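PDB 2WB0: E2A dna-binding protein from Human adenovirus 5, which binds single-stranded DNA and, by forming multimers, unwinds the template without ATP during the elongation phase of viral strand-displacement replication. Local coordinates for residues E91-A96 and M324-F329; L34-V39 and V85-H90. All coordinates share one frame; numbering follows the deposited sequence.

Contact 1 of 2, residues E91-A96 and M324-F329; sequences EPTGCA and MVVPEF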
loop_
_atom_site.group_PDB
_atom_site.type_symbol
_atom_site.label_atom_id
_atom_site.label_comp_id
_atom_site.label_asym_id
_atom_site.label_seq_id
_atom_site.Cartn_x
_atom_site.Cartn_y
_atom_site.Cartn_z
ATOM N N GLU A 91 -1.176 4.785 -14.657
ATOM C CA GLU A 91 -1.112 3.330 -14.402
ATOM C C GLU A 91 -2.290 3.066 -13.459
ATOM O O GLU A 91 -2.441 3.776 -12.518
ATOM C CB GLU A 91 0.236 2.935 -13.821
ATOM C CG GLU A 91 0.453 1.422 -13.683
ATOM C CD GLU A 91 -0.283 0.906 -12.418
ATOM O OE1 GLU A 91 -0.337 1.673 -11.404
ATOM O OE2 GLU A 91 -0.797 -0.206 -12.439
ATOM N N PRO A 92 -3.166 2.091 -13.756
ATOM C CA PRO A 92 -4.470 1.968 -13.025
ATOM C C PRO A 92 -4.362 1.414 -11.600
ATOM O O PRO A 92 -5.163 1.819 -10.741
ATOM C CB PRO A 92 -5.286 0.953 -13.864
ATOM C CG PRO A 92 -4.176 0.146 -14.593
ATOM C CD PRO A 92 -3.048 1.136 -14.864
ATOM N N THR A 93 -3.435 0.491 -11.340
ATOM C CA THR A 93 -3.452 -0.119 -9.950
ATOM C C THR A 93 -3.062 0.861 -8.870
ATOM O O THR A 93 -3.546 0.757 -7.736
ATOM C CB THR A 93 -2.590 -1.400 -9.811
ATOM O OG1 THR A 93 -1.207 -1.095 -9.940
ATOM C CG2 THR A 93 -3.028 -2.540 -10.919
ATOM N N GLY A 94 -2.144 1.767 -9.203
ATOM C CA GLY A 94 -1.575 2.719 -8.233
ATOM C C GLY A 94 -0.659 2.004 -7.262
ATOM O O GLY A 94 -0.496 2.459 -6.126
ATOM N N CYS A 95 -0.111 0.849 -7.673
ATOM C CA CYS A 95 0.703 0.004 -6.818
ATOM C C CYS A 95 1.983 -0.362 -7.576
ATOM O O CYS A 95 2.113 -0.031 -8.788
ATOM C CB CYS A 95 -0.006 -1.325 -6.493
ATOM S SG CYS A 95 -1.471 -1.242 -5.529
ATOM N N ALA A 96 2.926 -0.999 -6.863
ATOM C CA ALA A 96 4.206 -1.537 -7.402
ATOM C C ALA A 96 4.589 -2.787 -6.582
ATOM O O ALA A 96 3.990 -3.076 -5.550
ATOM C CB ALA A 96 5.391 -0.478 -7.420
ATOM N N MET A 324 -1.777 -8.760 -16.558
ATOM C CA MET A 324 -1.920 -7.446 -15.856
ATOM C C MET A 324 -0.677 -7.358 -15.041
ATOM O O MET A 324 -0.433 -8.218 -14.186
ATOM C CB MET A 324 -3.201 -7.427 -14.979
ATOM C CG MET A 324 -3.664 -6.008 -14.447
ATOM S SD MET A 324 -2.543 -5.413 -13.173
ATOM C CE MET A 324 -3.124 -6.372 -11.797
ATOM N N VAL A 325 0.178 -6.397 -15.348
ATOM C CA VAL A 325 1.465 -6.264 -14.690
ATOM C C VAL A 325 1.407 -5.092 -13.707
ATOM O O VAL A 325 1.221 -3.939 -14.122
ATOM C CB VAL A 325 2.588 -5.917 -15.741
ATOM C CG1 VAL A 325 3.983 -5.677 -15.077
ATOM C CG2 VAL A 325 2.625 -6.992 -16.870
ATOM N N VAL A 326 1.572 -5.367 -12.403
ATOM C CA VAL A 326 1.855 -4.284 -11.446
ATOM C C VAL A 326 3.326 -3.966 -11.590
ATOM O O VAL A 326 4.144 -4.887 -11.446
ATOM C CB VAL A 326 1.606 -4.778 -10.034
ATOM C CG1 VAL A 326 1.900 -3.645 -9.054
ATOM C CG2 VAL A 326 0.154 -5.238 -9.934
ATOM N N PRO A 327 3.696 -2.702 -11.851
ATOM C CA PRO A 327 5.081 -2.332 -12.165
ATOM C C PRO A 327 6.039 -2.678 -11.027
ATOM O O PRO A 327 5.713 -2.461 -9.835
ATOM C CB PRO A 327 5.042 -0.815 -12.271
ATOM C CG PRO A 327 3.679 -0.433 -12.308
ATOM C CD PRO A 327 2.779 -1.548 -11.975
ATOM N N GLU A 328 7.212 -3.180 -11.392
ATOM C CA GLU A 328 8.214 -3.475 -10.392
ATOM C C GLU A 328 8.680 -2.145 -9.860
ATOM O O GLU A 328 8.869 -1.220 -10.625
ATOM C CB GLU A 328 9.387 -4.247 -11.008
ATOM C CG GLU A 328 9.442 -5.675 -10.572
ATOM C CD GLU A 328 10.653 -5.946 -9.645
ATOM O OE1 GLU A 328 10.599 -5.402 -8.409
ATOM O OE2 GLU A 328 11.602 -6.659 -10.024
ATOM N N PHE A 329 8.837 -2.018 -8.540
ATOM C CA PHE A 329 9.298 -0.772 -7.978
ATOM C C PHE A 329 10.778 -0.566 -8.256
ATOM O O PHE A 329 11.600 -1.485 -8.115
ATOM C CB PHE A 329 9.123 -0.758 -6.445
ATOM C CG PHE A 329 9.546 0.539 -5.815
ATOM C CD1 PHE A 329 8.737 1.660 -5.942
ATOM C CD2 PHE A 329 10.742 0.649 -5.092
ATOM C CE1 PHE A 329 9.103 2.866 -5.371
ATOM C CE2 PHE A 329 11.119 1.828 -4.536
ATOM C CZ PHE A 329 10.254 2.962 -4.615
HETATM O O HOH W 1 -0.569 -1.833 -14.555
#

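Contact 2 of 2, residues L34-V39 and V85-H90; sequences LLPDQV and VTYKHH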
loop_
_atom_site.group_PDB
_atom_site.type_symbol
_atom_site.label_atom_id
_atom_site.label_comp_id
_atom_site.label_asym_id
_atom_site.label_seq_id
_atom_site.Cartn_x
_atom_site.Cartn_y
_atom_site.Cartn_z
ATOM N N LEU A 34 -14.889 5.050 -19.081
ATOM C CA LEU A 34 -13.637 4.301 -19.049
ATOM C C LEU A 34 -12.411 5.221 -18.887
ATOM O O LEU A 34 -11.349 4.914 -19.360
ATOM C CB LEU A 34 -13.531 3.488 -20.330
ATOM C CG LEU A 34 -13.083 2.033 -20.380
ATOM C CD1 LEU A 34 -12.088 1.717 -21.572
ATOM C CD2 LEU A 34 -12.759 1.329 -19.086
ATOM N N LEU A 35 -12.571 6.359 -18.225
ATOM C CA LEU A 35 -11.476 7.287 -18.070
ATOM C C LEU A 35 -10.675 6.952 -16.813
ATOM O O LEU A 35 -11.223 6.360 -15.890
ATOM C CB LEU A 35 -12.055 8.683 -17.902
ATOM C CG LEU A 35 -12.184 9.671 -19.086
ATOM C CD1 LEU A 35 -11.558 9.354 -20.403
ATOM C CD2 LEU A 35 -13.462 10.411 -19.168
ATOM N N PRO A 36 -9.401 7.356 -16.779
ATOM C CA PRO A 36 -8.522 6.801 -15.737
ATOM C C PRO A 36 -8.946 7.145 -14.301
ATOM O O PRO A 36 -8.747 6.325 -13.431
ATOM C CB PRO A 36 -7.147 7.379 -16.077
ATOM C CG PRO A 36 -7.246 8.161 -17.358
ATOM C CD PRO A 36 -8.662 8.028 -17.871
ATOM N N ASP A 37 -9.569 8.298 -14.058
ATOM C CA ASP A 37 -10.009 8.640 -12.674
ATOM C C ASP A 37 -11.415 8.119 -12.330
ATOM O O ASP A 37 -11.933 8.312 -11.218
ATOM C CB ASP A 37 -9.849 10.166 -12.356
ATOM C CG ASP A 37 -11.043 11.030 -12.814
ATOM O OD1 ASP A 37 -11.850 10.690 -13.732
ATOM O OD2 ASP A 37 -11.148 12.151 -12.248
ATOM N N GLN A 38 -12.066 7.487 -13.307
ATOM C CA GLN A 38 -13.369 6.879 -13.073
ATOM C C GLN A 38 -13.282 5.501 -12.426
ATOM O O GLN A 38 -13.311 4.439 -13.124
ATOM C CB GLN A 38 -14.193 6.830 -14.358
ATOM C CG GLN A 38 -14.551 8.258 -14.765
ATOM C CD GLN A 38 -15.413 8.254 -15.953
ATOM O OE1 GLN A 38 -15.127 7.549 -16.943
ATOM N NE2 GLN A 38 -16.536 8.897 -15.837
ATOM N N VAL A 39 -13.216 5.517 -11.104
ATOM C CA VAL A 39 -13.071 4.264 -10.341
ATOM C C VAL A 39 -14.300 3.899 -9.483
ATOM O O VAL A 39 -14.562 2.705 -9.246
ATOM C CB VAL A 39 -11.809 4.281 -9.449
ATOM C CG1 VAL A 39 -11.789 2.991 -8.578
ATOM C CG2 VAL A 39 -10.545 4.389 -10.298
ATOM N N VAL A 85 -6.811 -0.882 -23.689
ATOM C CA VAL A 85 -6.720 0.542 -23.527
ATOM C C VAL A 85 -5.697 0.879 -22.467
ATOM O O VAL A 85 -5.668 0.219 -21.459
ATOM C CB VAL A 85 -8.084 1.279 -23.353
ATOM C CG1 VAL A 85 -9.288 0.436 -23.631
ATOM C CG2 VAL A 85 -8.178 2.200 -22.056
ATOM N N THR A 86 -4.816 1.846 -22.728
ATOM C CA THR A 86 -3.889 2.353 -21.705
ATOM C C THR A 86 -3.899 3.874 -21.864
ATOM O O THR A 86 -3.970 4.405 -23.024
ATOM C CB THR A 86 -2.466 1.836 -21.922
ATOM O OG1 THR A 86 -2.031 2.314 -23.177
ATOM C CG2 THR A 86 -2.424 0.321 -22.097
ATOM N N TYR A 87 -3.871 4.575 -20.731
ATOM C CA TYR A 87 -3.722 6.017 -20.757
ATOM C C TYR A 87 -2.333 6.271 -20.224
ATOM O O TYR A 87 -2.026 5.936 -19.077
ATOM C CB TYR A 87 -4.744 6.690 -19.866
ATOM C CG TYR A 87 -6.202 6.438 -20.341
ATOM C CD1 TYR A 87 -6.836 7.300 -21.249
ATOM C CD2 TYR A 87 -6.924 5.354 -19.880
ATOM C CE1 TYR A 87 -8.147 7.078 -21.612
ATOM C CE2 TYR A 87 -8.225 5.116 -20.273
ATOM C CZ TYR A 87 -8.831 5.986 -21.163
ATOM O OH TYR A 87 -10.140 5.782 -21.583
ATOM N N LYS A 88 -1.480 6.858 -21.048
ATOM C CA LYS A 88 -0.108 7.092 -20.636
ATOM C C LYS A 88 -0.073 7.943 -19.373
ATOM O O LYS A 88 -0.851 8.874 -19.237
ATOM C CB LYS A 88 0.648 7.767 -21.765
ATOM C CG LYS A 88 2.139 7.521 -21.641
ATOM C CD LYS A 88 2.862 7.850 -22.928
ATOM C CE LYS A 88 4.376 7.670 -22.653
ATOM N NZ LYS A 88 5.157 8.724 -23.411
ATOM N N HIS A 89 0.787 7.600 -18.424
ATOM C CA HIS A 89 0.895 8.323 -17.110
ATOM C C HIS A 89 -0.266 8.115 -16.124
ATOM O O HIS A 89 -0.341 8.791 -15.063
ATOM C CB HIS A 89 1.174 9.828 -17.276
ATOM C CG HIS A 89 2.174 10.120 -18.341
ATOM N ND1 HIS A 89 3.520 9.875 -18.170
ATOM C CD2 HIS A 89 2.026 10.554 -19.617
ATOM C CE1 HIS A 89 4.167 10.197 -19.280
ATOM N NE2 HIS A 89 3.282 10.604 -20.180
ATOM N N HIS A 90 -1.175 7.209 -16.482
ATOM C CA HIS A 90 -2.246 6.787 -15.577
ATOM C C HIS A 90 -2.197 5.254 -15.346
ATOM O O HIS A 90 -3.114 4.535 -15.705
ATOM C CB HIS A 90 -3.628 7.191 -16.107
ATOM C CG HIS A 90 -3.775 8.684 -16.255
ATOM N ND1 HIS A 90 -4.285 9.493 -15.258
ATOM C CD2 HIS A 90 -3.433 9.507 -17.284
ATOM C CE1 HIS A 90 -4.268 10.757 -15.678
ATOM N NE2 HIS A 90 -3.733 10.790 -16.897
#

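Contact 1 of 2, residues E91-A96 and M324-F329
Ala-96 and Pro-327 bring their backbones closest, with CA atoms 4.9 Å apart, where the start of strand 95-99 passes the extended segment 324-329. Here the CA of Ala-96 makes a CA-H...O contact to the carbonyl O of Pro-327 at 3.0 Å, and its CB touches CB of Phe-329, near the plane of that ring and at its edge. The CG1 branch of Val-326, anti to the backbone N (chi1 -180°), lies 3.5 Å from the CA of Ala-96 and also touches the CB of Cys-95. Beyond it, Thr-93 and Met-324 meet tip to tip, CG2 against SD at 3.7 Å. Glu-91 and Pro-327 approach from opposite directions, CG of Glu-91 near the ring CG of Pro-327 and OE2 3.8 Å from its CD. The residues just after Glu-91 grip its carboxylate. OE1 takes the N-H of Gly-94 on its syn side, whereas OE2 accepts a hydrogen bond from OG1 of Thr-93 on the syn side at 2.7 Å and the N-H of Thr-93 from above the plane. One water donates to both OE2 of Glu-91 and O of Val-325, bridging the segments. An ST turn, Thr-93 OG1 accepting from Cys-95 N, leads into the antiparallel pair 95-99 and 216-220, which segment 324-329 flanks.

Contact 2 of 2, residues L34-V39 and V85-H90
Pro-36 lies over a face of each of two rings, Tyr-87 and His-90, in a pair of CH-pi contacts. Its CD sits 3.6 Å from the centroid of the Tyr-87 ring and only 3° off the normal, while its CG stands over the His-90 ring, offset toward the rim, 3.9 Å from that centroid. The proline ring lies nearly flat on the phenol and stands roughly upright to the imidazole. The type II turn from Tyr-87 to His-90, closed by the His-90 N to Tyr-87 O bond, brings the two residues to the same proline. At the far end of the phenol, OH donates a short but weak hydrogen bond to the O of Leu-34, 2.7 Å away. Leu-34 also meets Val-85 tip to tip, CD1 to CG1 at 3.7 Å. Within 34-39, Gln-38 OE1 accepts the N-H of Leu-35 across the type I turn, at 3.1 Å, and a second bond from Lys-33 N. Leu-34 and Tyr-87 both pack on Trp-8 of helix 7-21, and Tyr-87 also touches Gln-80 of helix 64-83. The contact thus joins the loop between helices 26-31 and 40-53 to the one leading from helix 64-83 toward strand 95-99.

In the fold
The two contacts follow one another along the chain, 85-90 running directly into 91-96, and their centres are 13 Å apart. Contact 2 joins two loops of the all-alpha region 46 residues apart, whereas contact 1 brings together segments 228 residues apart and ties the late part of the chain to a strand edge. Each is partly buried, yet contact 1 lies nearer the centre of the chain, about 11 Å against 20 Å, with the side chain of Phe-329 about 9 Å from a bound zinc ion; contact 2 is remote from the annotated sites. Helix 64-83 touches side chains of both. Their chemistry differs: aliphatic packing, a CA-H...O contact and a water bridge in contact 1, proline-aromatic contacts and a weak hydroxyl bond in contact 2.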